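Local coordinates for protein AbyA5 (Verrucosispora maris, PDB 4YWF) that catalyses acetate elimination in spirotetronate biosynthesis as an esterase-like lyase of the alpha/beta hydrolase superfamily, at residues T260-A265 and T270-V275; L222-A227 and R234-A239; A193-L198 and A213-F218; M314-T317 and R323-T326. The protein carries 4 engineered substitutions. All blocks are in the same frame, centred on the assembly; numbering follows the deposited sequence.

Interaction 1: residues T260-A265 and T270-V275; sequences TVDTLA and TTPATV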
loop_
_atom_site.group_PDB
_atom_site.type_symbol
_atom_site.label_atom_id
_atom_site.label_comp_id
_atom_site.label_asym_id
_atom_site.label_seq_id
_atom_site.Cartn_x
_atom_site.Cartn_y
_atom_site.Cartn_z
ATOM N N THR A 260 5.186 11.320 8.592
ATOM C CA THR A 260 5.287 11.150 7.144
ATOM C C THR A 260 6.661 11.459 6.595
ATOM O O THR A 260 7.184 10.721 5.771
ATOM C CB THR A 260 4.233 12.007 6.410
ATOM O OG1 THR A 260 2.941 11.566 6.808
ATOM C CG2 THR A 260 4.350 11.822 4.918
ATOM N N VAL A 261 7.252 12.563 7.046
ATOM C CA VAL A 261 8.587 13.003 6.588
ATOM C C VAL A 261 9.712 12.010 6.939
ATOM O O VAL A 261 10.628 11.748 6.122
ATOM C CB VAL A 261 8.981 14.374 7.209
ATOM C CG1 VAL A 261 10.391 14.817 6.764
ATOM C CG2 VAL A 261 7.939 15.459 6.902
ATOM N N ASP A 262 9.663 11.539 8.187
ATOM C CA ASP A 262 10.713 10.656 8.755
ATOM C C ASP A 262 10.652 9.315 8.091
ATOM O O ASP A 262 11.678 8.752 7.702
ATOM C CB ASP A 262 10.485 10.454 10.237
ATOM C CG ASP A 262 11.120 11.541 11.103
ATOM O OD1 ASP A 262 12.127 12.169 10.697
ATOM O OD2 ASP A 262 10.606 11.749 12.218
ATOM N N THR A 263 9.427 8.798 7.949
ATOM C CA THR A 263 9.252 7.564 7.147
ATOM C C THR A 263 9.783 7.690 5.748
ATOM O O THR A 263 10.516 6.821 5.249
ATOM C CB THR A 263 7.766 7.176 7.090
ATOM O OG1 THR A 263 7.327 7.007 8.410
ATOM C CG2 THR A 263 7.538 5.904 6.336
ATOM N N LEU A 264 9.420 8.780 5.075
ATOM C CA LEU A 264 9.897 8.948 3.688
ATOM C C LEU A 264 11.401 8.972 3.615
ATOM O O LEU A 264 12.011 8.405 2.708
ATOM C CB LEU A 264 9.380 10.262 3.069
ATOM C CG LEU A 264 8.150 10.291 2.155
ATOM C CD1 LEU A 264 8.134 11.632 1.403
ATOM C CD2 LEU A 264 8.095 9.147 1.133
ATOM N N ALA A 265 12.004 9.699 4.547
ATOM C CA ALA A 265 13.440 9.727 4.652
ATOM C C ALA A 265 13.992 8.310 4.907
ATOM O O ALA A 265 14.957 7.920 4.272
ATOM C CB ALA A 265 13.861 10.693 5.732
ATOM N N THR A 270 17.430 8.703 3.060
ATOM C CA THR A 270 17.944 10.061 3.059
ATOM C C THR A 270 17.713 10.557 4.427
ATOM O O THR A 270 17.578 9.742 5.286
ATOM C CB THR A 270 17.267 10.920 1.985
ATOM O OG1 THR A 270 15.854 10.944 2.170
ATOM C CG2 THR A 270 17.619 10.390 0.655
ATOM N N THR A 271 17.648 11.867 4.640
ATOM C CA THR A 271 17.276 12.438 5.926
ATOM C C THR A 271 16.097 13.405 5.715
ATOM O O THR A 271 15.833 13.754 4.599
ATOM C CB THR A 271 18.468 13.183 6.576
ATOM O OG1 THR A 271 18.722 14.405 5.889
ATOM C CG2 THR A 271 19.720 12.322 6.516
ATOM N N PRO A 272 15.453 13.863 6.800
ATOM C CA PRO A 272 14.372 14.841 6.826
ATOM C C PRO A 272 14.664 16.212 6.151
ATOM O O PRO A 272 13.783 16.770 5.494
ATOM C CB PRO A 272 14.135 15.040 8.342
ATOM C CG PRO A 272 14.469 13.703 8.919
ATOM C CD PRO A 272 15.727 13.343 8.168
ATOM N N ALA A 273 15.870 16.737 6.361
ATOM C CA ALA A 273 16.400 17.952 5.704
ATOM C C ALA A 273 16.617 17.805 4.185
ATOM O O ALA A 273 16.602 18.785 3.439
ATOM C CB ALA A 273 17.748 18.301 6.349
ATOM N N THR A 274 16.904 16.586 3.751
ATOM C CA THR A 274 17.198 16.346 2.350
ATOM C C THR A 274 16.051 15.606 1.577
ATOM O O THR A 274 16.097 15.560 0.363
ATOM C CB THR A 274 18.518 15.557 2.196
ATOM O OG1 THR A 274 18.418 14.309 2.888
ATOM C CG2 THR A 274 19.714 16.352 2.765
ATOM N N VAL A 275 15.054 15.051 2.257
ATOM C CA VAL A 275 14.161 14.109 1.565
ATOM C C VAL A 275 13.331 14.776 0.463
ATOM O O VAL A 275 13.320 14.311 -0.656
ATOM C CB VAL A 275 13.288 13.257 2.529
ATOM C CG1 VAL A 275 12.377 14.103 3.377
ATOM C CG2 VAL A 275 12.494 12.193 1.736
#
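Ala265, near the end of helix 258-268, is wrapped by the chain as it turns back through Thr270 to Val275. Its CB lies 3.5 Å from the Thr271 backbone C, against the peptide leading into Pro272. A methyl suits this spot because it lets the returning backbone come so close. Val275 CB lies 4.1 Å from Ala265 CB; chi1 of 61° puts its CG1 between backbone N and carbonyl carbon and leaves CG2 anti to the N. Val275 CG2 thus reaches 3.9 Å from Leu264 CB, while Val275 CG1 stands 4.0 Å from Val261 CG1, the two valines meeting at a slant. Pro272 covers the solvent side. Its CB lies 4.1 Å from Val261 CG1, and its CG comes within 3.3 Å of Asp262 OD1, which touches that corner of the ring. The reversal is tied by one straight bond, Thr270 N to Ala265 O at 2.9 Å, reaching five residues on rather than the four of an alpha-helix. Thr270 OG1 is instead held by Thr268 OG1. The segments belong to the helical region inserted between strands 233-239 and 296-301. With a single backbone bond across it, the turn relies chiefly on the close fit of small, branched and ring-shaped side chains.

Interaction 2: residues L222-A227 and R234-A239; sequences LALRAA and RGIVTA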
loop_
_atom_site.group_PDB
_atom_site.type_symbol
_atom_site.label_atom_id
_atom_site.label_comp_id
_atom_site.label_asym_id
_atom_site.label_seq_id
_atom_site.Cartn_x
_atom_site.Cartn_y
_atom_site.Cartn_z
ATOM N N LEU A 222 3.527 5.366 -8.011
ATOM C CA LEU A 222 4.411 4.462 -8.703
ATOM C C LEU A 222 3.722 3.788 -9.856
ATOM O O LEU A 222 4.340 3.592 -10.967
ATOM C CB LEU A 222 4.945 3.399 -7.777
ATOM C CG LEU A 222 5.913 3.859 -6.657
ATOM C CD1 LEU A 222 6.309 2.611 -5.855
ATOM C CD2 LEU A 222 7.130 4.604 -7.258
ATOM N N ALA A 223 2.461 3.411 -9.623
ATOM C CA ALA A 223 1.685 2.811 -10.687
ATOM C C ALA A 223 1.527 3.797 -11.844
ATOM O O ALA A 223 1.656 3.421 -13.039
ATOM C CB ALA A 223 0.321 2.376 -10.159
ATOM N N LEU A 224 1.163 5.036 -11.530
ATOM C CA LEU A 224 0.943 6.008 -12.589
ATOM C C LEU A 224 2.224 6.345 -13.376
ATOM O O LEU A 224 2.151 6.630 -14.607
ATOM C CB LEU A 224 0.367 7.307 -12.043
ATOM C CG LEU A 224 -1.067 7.331 -11.538
ATOM C CD1 LEU A 224 -1.244 8.508 -10.594
ATOM C CD2 LEU A 224 -2.062 7.352 -12.710
ATOM N N ARG A 225 3.351 6.292 -12.695
ATOM C CA ARG A 225 4.665 6.495 -13.301
ATOM C C ARG A 225 5.003 5.285 -14.162
ATOM O O ARG A 225 5.549 5.451 -15.256
ATOM C CB ARG A 225 5.721 6.703 -12.173
ATOM C CG ARG A 225 7.164 6.419 -12.576
ATOM C CD ARG A 225 7.699 7.599 -13.375
ATOM N NE ARG A 225 7.698 8.835 -12.568
ATOM C CZ ARG A 225 7.562 10.085 -13.051
ATOM N NH1 ARG A 225 7.369 10.310 -14.366
ATOM N NH2 ARG A 225 7.585 11.119 -12.221
ATOM N N ALA A 226 4.606 4.079 -13.737
ATOM C CA ALA A 226 4.925 2.859 -14.511
ATOM C C ALA A 226 4.087 2.738 -15.758
ATOM O O ALA A 226 4.585 2.263 -16.785
ATOM C CB ALA A 226 4.729 1.588 -13.702
ATOM N N ALA A 227 2.801 3.114 -15.649
ATOM C CA ALA A 227 1.812 2.729 -16.619
ATOM C C ALA A 227 2.209 3.033 -18.064
ATOM O O ALA A 227 1.986 2.186 -18.937
ATOM C CB ALA A 227 0.475 3.417 -16.316
ATOM N N ARG A 234 -3.404 -2.711 -16.994
ATOM C CA ARG A 234 -4.624 -2.386 -17.701
ATOM C C ARG A 234 -5.557 -1.442 -16.898
ATOM O O ARG A 234 -6.573 -0.983 -17.400
ATOM C CB ARG A 234 -5.379 -3.684 -18.047
ATOM C CG ARG A 234 -4.710 -4.647 -19.062
ATOM C CD ARG A 234 -3.846 -4.027 -20.189
ATOM N NE ARG A 234 -4.462 -2.964 -20.987
ATOM C CZ ARG A 234 -3.780 -1.974 -21.612
ATOM N NH1 ARG A 234 -4.443 -1.077 -22.306
ATOM N NH2 ARG A 234 -2.430 -1.862 -21.582
ATOM N N GLY A 235 -5.227 -1.191 -15.636
ATOM C CA GLY A 235 -5.958 -0.199 -14.853
ATOM C C GLY A 235 -5.347 0.017 -13.457
ATOM O O GLY A 235 -4.558 -0.784 -12.951
ATOM N N ILE A 236 -5.735 1.126 -12.836
ATOM C CA ILE A 236 -5.166 1.552 -11.584
ATOM C C ILE A 236 -6.317 2.015 -10.726
ATOM O O ILE A 236 -7.215 2.722 -11.223
ATOM C CB ILE A 236 -4.152 2.700 -11.748
ATOM C CG1 ILE A 236 -2.923 2.216 -12.515
ATOM C CG2 ILE A 236 -3.749 3.304 -10.388
ATOM C CD1 ILE A 236 -2.014 3.390 -12.900
ATOM N N VAL A 237 -6.271 1.593 -9.474
ATOM C CA VAL A 237 -7.190 2.053 -8.464
ATOM C C VAL A 237 -6.358 2.484 -7.280
ATOM O O VAL A 237 -5.559 1.699 -6.775
ATOM C CB VAL A 237 -8.207 0.954 -8.012
ATOM C CG1 VAL A 237 -9.198 1.565 -7.044
ATOM C CG2 VAL A 237 -8.913 0.363 -9.206
ATOM N N THR A 238 -6.497 3.766 -6.898
ATOM C CA THR A 238 -5.717 4.346 -5.807
ATOM C C THR A 238 -6.608 5.221 -4.840
ATOM O O THR A 238 -7.838 5.336 -4.996
ATOM C CB THR A 238 -4.466 5.076 -6.351
ATOM O OG1 THR A 238 -3.627 5.452 -5.248
ATOM C CG2 THR A 238 -4.826 6.299 -7.167
ATOM N N ALA A 239 -5.997 5.718 -3.785
ATOM C CA ALA A 239 -6.671 6.531 -2.799
ATOM C C ALA A 239 -5.570 7.361 -2.272
ATOM O O ALA A 239 -4.579 6.825 -1.841
ATOM C CB ALA A 239 -7.308 5.677 -1.674
#
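Ile236 on strand 233-239 packs against Ala223 and Leu224 of helix 218-226 and Ala227 just after it, a buried contact of apolar side chains, with no hydrogen bond across it, inside the beta-alpha-beta unit formed by strand 207-215, helix 218-226 and strand 233-239. One strand side chain does all the work on its side. Its chi1 of -66° puts CG1 anti to the carbonyl carbon, and the extended chi2 of 170° carries CD1 straight out to the helix. There the methyl lies 3.7 Å from Ala223 CB and equally near Ala223 O. Behind it, Ile236 CG1 is 4.0 Å from Ala223 CB, and Ile236 CG2 also borders that methyl, so Ala223 is embraced by most of the isoleucine branch. On another side, Leu224 CD2 comes to 4.0 Å from Ile236 CD1, the two chains crossing at a slant, and one helical turn beyond Ala223 the Ala227 CB approaches the same CD1 to 4.2 Å.

The residue types follow from this geometry. Alanine at 223 and 227, spaced by about one helical turn, leaves room for a long beta-branched side chain, whose shape also suits an extended strand. The Ala223 carbonyl beside the methyl is not left wanting, because it accepts the helical bond from Ala227 N at 2.9 Å. Around this core, Leu224 also rests on Val296 of strand 296-301 and on Leu284, while Ala227 meets Ile294. Strand 233-239 itself runs parallel between strands 207-215 and 296-301, with Ile236 bonded through its backbone to Pro295 and Ala297.

Interaction 3: residues A193-L198 and A213-F218; sequences ALFGVL and AMALSF. Engineered in segment 213-218: Met214 (natural residue Leu).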
loop_
_atom_site.group_PDB
_atom_site.type_symbol
_atom_site.label_atom_id
_atom_site.label_comp_id
_atom_site.label_asym_id
_atom_site.label_seq_id
_atom_site.Cartn_x
_atom_site.Cartn_y
_atom_site.Cartn_z
ATOM N N ALA A 193 9.369 0.055 -11.333
ATOM C CA ALA A 193 9.572 -1.231 -11.961
ATOM C C ALA A 193 8.968 -2.419 -11.164
ATOM O O ALA A 193 8.825 -3.534 -11.686
ATOM C CB ALA A 193 11.076 -1.470 -12.200
ATOM N N LEU A 194 8.585 -2.171 -9.923
ATOM C CA LEU A 194 8.226 -3.233 -9.004
ATOM C C LEU A 194 7.037 -4.034 -9.514
ATOM O O LEU A 194 7.010 -5.252 -9.384
ATOM C CB LEU A 194 7.952 -2.655 -7.609
ATOM C CG LEU A 194 7.281 -3.613 -6.612
ATOM C CD1 LEU A 194 8.263 -4.720 -6.268
ATOM C CD2 LEU A 194 6.826 -2.812 -5.410
ATOM N N PHE A 195 6.070 -3.362 -10.130
ATOM C CA PHE A 195 4.893 -4.048 -10.546
ATOM C C PHE A 195 5.299 -5.072 -11.598
ATOM O O PHE A 195 4.848 -6.201 -11.537
ATOM C CB PHE A 195 3.786 -3.119 -11.097
ATOM C CG PHE A 195 3.443 -1.968 -10.194
ATOM C CD1 PHE A 195 2.537 -2.113 -9.170
ATOM C CD2 PHE A 195 4.026 -0.714 -10.389
ATOM C CE1 PHE A 195 2.260 -1.049 -8.320
ATOM C CE2 PHE A 195 3.733 0.356 -9.552
ATOM C CZ PHE A 195 2.844 0.193 -8.544
ATOM N N GLY A 196 6.095 -4.652 -12.592
ATOM C CA GLY A 196 6.466 -5.585 -13.679
ATOM C C GLY A 196 7.183 -6.823 -13.156
ATOM O O GLY A 196 6.931 -7.910 -13.572
ATOM N N VAL A 197 8.049 -6.623 -12.172
ATOM C CA VAL A 197 8.788 -7.700 -11.533
ATOM C C VAL A 197 7.904 -8.692 -10.754
ATOM O O VAL A 197 8.221 -9.876 -10.728
ATOM C CB VAL A 197 9.892 -7.112 -10.674
ATOM C CG1 VAL A 197 10.465 -8.153 -9.716
ATOM C CG2 VAL A 197 10.960 -6.509 -11.604
ATOM N N LEU A 198 6.764 -8.246 -10.233
ATOM C CA LEU A 198 5.809 -9.137 -9.614
ATOM C C LEU A 198 5.096 -9.935 -10.664
ATOM O O LEU A 198 4.856 -11.128 -10.501
ATOM C CB LEU A 198 4.754 -8.339 -8.788
ATOM C CG LEU A 198 5.283 -7.623 -7.572
ATOM C CD1 LEU A 198 4.173 -6.631 -7.164
ATOM C CD2 LEU A 198 5.702 -8.549 -6.435
ATOM N N ALA A 213 -3.592 -2.786 -10.868
ATOM C CA ALA A 213 -2.957 -2.349 -9.618
ATOM C C ALA A 213 -3.934 -1.608 -8.707
ATOM O O ALA A 213 -4.401 -0.470 -8.995
ATOM C CB ALA A 213 -1.766 -1.440 -9.886
HETATM N N MSE A 214 -4.280 -2.275 -7.600
HETATM C CA MSE A 214 -4.851 -1.633 -6.456
HETATM C C MSE A 214 -3.737 -1.083 -5.626
HETATM O O MSE A 214 -3.285 -1.702 -4.649
HETATM C CB MSE A 214 -5.645 -2.659 -5.665
HETATM C CG MSE A 214 -6.204 -2.020 -4.429
HETATM SE SE MSE A 214 -7.957 -1.157 -4.771
HETATM C CE MSE A 214 -9.009 -2.848 -4.958
ATOM N N ALA A 215 -3.285 0.099 -6.017
ATOM C CA ALA A 215 -2.032 0.683 -5.450
ATOM C C ALA A 215 -2.394 1.954 -4.696
ATOM O O ALA A 215 -2.541 3.033 -5.279
ATOM C CB ALA A 215 -1.062 0.958 -6.578
ATOM N N LEU A 216 -2.620 1.788 -3.399
ATOM C CA LEU A 216 -3.081 2.869 -2.497
ATOM C C LEU A 216 -1.964 3.868 -2.072
ATOM O O LEU A 216 -0.798 3.519 -2.013
ATOM C CB LEU A 216 -3.689 2.262 -1.223
ATOM C CG LEU A 216 -4.939 1.391 -1.355
ATOM C CD1 LEU A 216 -4.669 0.159 -2.156
ATOM C CD2 LEU A 216 -5.414 0.917 0.025
ATOM N N SER A 217 -2.337 5.110 -1.812
ATOM C CA SER A 217 -1.411 6.104 -1.367
ATOM C C SER A 217 -0.181 6.230 -2.282
ATOM O O SER A 217 -0.292 6.179 -3.530
ATOM C CB SER A 217 -1.090 5.708 0.092
ATOM O OG SER A 217 -0.271 6.621 0.759
ATOM N N PHE A 218 1.021 6.341 -1.712
ATOM C CA PHE A 218 2.227 6.569 -2.505
ATOM C C PHE A 218 2.470 5.556 -3.609
ATOM O O PHE A 218 3.055 5.903 -4.613
ATOM C CB PHE A 218 3.482 6.589 -1.608
ATOM C CG PHE A 218 3.604 7.847 -0.825
ATOM C CD1 PHE A 218 2.796 8.066 0.273
ATOM C CD2 PHE A 218 4.468 8.846 -1.256
ATOM C CE1 PHE A 218 2.853 9.263 0.958
ATOM C CE2 PHE A 218 4.530 10.040 -0.595
ATOM C CZ PHE A 218 3.737 10.244 0.531
#
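Phe195 on helix 194-201 meets the methyl groups of Ala213 and Ala215 on strand 207-215, and these two apolar touches make up the whole direct contact. Phe195 CE1 is 4.3 Å from Ala213 CB and the same distance from Ala215 CB, so one ring atom spans two strand residues. Both alanines, two apart on the strand, direct their CB toward the helix, and their small size admits a large ring against the sheet. A chi1 of -51° turns the ring of Phe195 away from its own carbonyl carbon and out from the helix to reach them. Leu146 of strand 143-148 and Leu222, Ala223 and Ala226 of helix 218-226 also touch the ring, which therefore lies in the corner between two helices and the sheet.

The strand then leads into a sharp turn at Ser217, whose backbone takes the unusual combination of phi 53° and psi -137°, before helix 218-226 begins. Such a strand-turn-helix is consistent with the nucleophile elbow of alpha/beta hydrolases, and Phe195 packs against the strand that leads into this turn.

Polar interactions hold the frame and do not cross the contact. Ala213 shares backbone hydrogen bonds with Gly235 and Val237, and the engineered selenomethionine Met214 bonds through its backbone to Leu146 and Thr148, placing the strand between two parallel neighbours. Its side chain points to the other face of the sheet, against Leu145. Thr238 OG1 hydrogen-bonds the Ala215 carbonyl, while on the helix Leu198 N bonds Leu194 O at 3.1 Å.

Interaction 4: residues M314-T317 and R323-T326; sequences MLRT and RTIT. Engineered in segment 314-317: Met314 (natural residue Leu).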
loop_
_atom_site.group_PDB
_atom_site.type_symbol
_atom_site.label_atom_id
_atom_site.label_comp_id
_atom_site.label_asym_id
_atom_site.label_seq_id
_atom_site.Cartn_x
_atom_site.Cartn_y
_atom_site.Cartn_z
HETATM N N MSE A 314 -5.117 17.979 -10.502
HETATM C CA MSE A 314 -4.246 17.754 -11.626
HETATM C C MSE A 314 -4.630 16.487 -12.353
HETATM O O MSE A 314 -4.620 16.444 -13.612
HETATM C CB MSE A 314 -2.797 17.826 -11.211
HETATM C CG MSE A 314 -1.990 17.801 -12.490
HETATM SE SE MSE A 314 -0.058 17.656 -12.136
HETATM C CE MSE A 314 0.640 17.342 -13.955
ATOM N N LEU A 315 -4.988 15.442 -11.625
ATOM C CA LEU A 315 -5.399 14.218 -12.295
ATOM C C LEU A 315 -6.708 14.399 -13.039
ATOM O O LEU A 315 -6.843 13.885 -14.162
ATOM C CB LEU A 315 -5.544 13.048 -11.339
ATOM C CG LEU A 315 -4.212 12.595 -10.751
ATOM C CD1 LEU A 315 -4.453 11.477 -9.765
ATOM C CD2 LEU A 315 -3.275 12.176 -11.862
ATOM N N ARG A 316 -7.631 15.142 -12.419
ATOM C CA ARG A 316 -8.892 15.481 -13.044
ATOM C C ARG A 316 -8.696 16.321 -14.254
ATOM O O ARG A 316 -9.568 16.316 -15.149
ATOM C CB ARG A 316 -9.768 16.301 -12.142
ATOM C CG ARG A 316 -10.405 15.522 -11.013
ATOM C CD ARG A 316 -11.341 16.449 -10.264
ATOM N NE ARG A 316 -11.177 16.101 -8.906
ATOM C CZ ARG A 316 -10.707 16.836 -7.929
ATOM N NH1 ARG A 316 -10.451 18.117 -8.008
ATOM N NH2 ARG A 316 -10.563 16.206 -6.811
ATOM N N THR A 317 -7.600 17.067 -14.317
ATOM C CA THR A 317 -7.376 17.867 -15.506
ATOM C C THR A 317 -6.815 17.088 -16.700
ATOM O O THR A 317 -7.172 17.405 -17.905
ATOM C CB THR A 317 -6.519 19.096 -15.174
ATOM O OG1 THR A 317 -7.060 19.745 -14.032
ATOM C CG2 THR A 317 -6.543 20.047 -16.282
ATOM N N ARG A 323 -11.855 8.294 -12.825
ATOM C CA ARG A 323 -13.019 8.144 -11.975
ATOM C C ARG A 323 -12.588 8.484 -10.591
ATOM O O ARG A 323 -11.546 8.031 -10.122
ATOM C CB ARG A 323 -13.522 6.707 -11.988
ATOM C CG ARG A 323 -13.700 6.121 -13.374
ATOM C CD ARG A 323 -12.488 5.361 -13.921
ATOM N NE ARG A 323 -12.941 4.015 -13.914
ATOM C CZ ARG A 323 -13.279 3.299 -14.960
ATOM N NH1 ARG A 323 -13.113 3.686 -16.211
ATOM N NH2 ARG A 323 -13.721 2.133 -14.702
ATOM N N THR A 324 -13.433 9.222 -9.898
ATOM C CA THR A 324 -13.094 9.737 -8.651
ATOM C C THR A 324 -14.299 10.066 -7.818
ATOM O O THR A 324 -15.372 10.438 -8.329
ATOM C CB THR A 324 -12.159 10.955 -8.847
ATOM O OG1 THR A 324 -11.588 11.322 -7.594
ATOM C CG2 THR A 324 -12.859 12.164 -9.538
ATOM N N ILE A 325 -14.037 10.008 -6.519
ATOM C CA ILE A 325 -14.957 10.380 -5.480
ATOM C C ILE A 325 -14.136 11.078 -4.379
ATOM O O ILE A 325 -12.962 10.764 -4.187
ATOM C CB ILE A 325 -15.627 9.072 -5.003
ATOM C CG1 ILE A 325 -16.953 9.337 -4.375
ATOM C CG2 ILE A 325 -14.676 8.232 -4.149
ATOM C CD1 ILE A 325 -17.764 8.077 -4.097
ATOM N N THR A 326 -14.728 12.023 -3.662
ATOM C CA THR A 326 -14.026 12.752 -2.637
ATOM C C THR A 326 -14.814 12.579 -1.317
ATOM O O THR A 326 -15.961 12.920 -1.247
ATOM C CB THR A 326 -13.908 14.255 -3.024
ATOM O OG1 THR A 326 -12.879 14.456 -4.004
ATOM C CG2 THR A 326 -13.569 15.126 -1.830
#
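Arg316 of helix 310-318 stretches over the surface to Thr324 and Thr326 of strand 322-327. Its CG lies anti to the carbonyl carbon, chi1 -74°, and chi2 continues extended, but the chain bends at chi3, -141°, and this brings the guanidinium across toward the strand. Thr324 CG2 then sits at the edge of that group, near its plane, 4.3 Å from Arg316 NE. Farther along, Arg316 NH2 stands 4.0 Å from Thr326 OG1, too long for a hydrogen bond, and the two side chains cross at about a right angle.

The segments join the helix and second strand of the beta-alpha-beta unit of strand 296-301, helix 310-318 and strand 322-327, the last being the outermost strand at this end of the sheet. A long arginine suits such a place, since its length lets NE and NH2 reach the threonines while the residue stays exposed. Thr324 has its OG1 anti to the backbone N, chi1 -168°, and bonded to Tyr298 O on the adjoining strand, which leaves the methyl to face Arg316. Both threonines direct CB toward the helix. Ile325 between them turns to the other face of the sheet, onto His339 and Trp343 of helix 337-351.

How the interactions relate
Along the chain the contacts come in the order 3, 2, 1, 4. Interactions 2 and 3 lie with centres only 7 Å apart and form one continuous core, since strand 207-215 neighbours strand 233-239 and leads directly into helix 218-226; Ala239 O and Ser217 N, 2.8 Å apart, probably form a hydrogen bond between them. Interaction 4 reaches the same sheet at its edge, its centre 13 Å from that of interaction 2. Interaction 1 stands off the sheet, its centre 22 Å from interaction 3, yet Leu264 CD2 packs 4.1 Å from Phe218 CE2. Interactions 2 and 3 thus flank the probable nucleophile elbow, and interaction 1 reaches it from the inserted helices through Leu264.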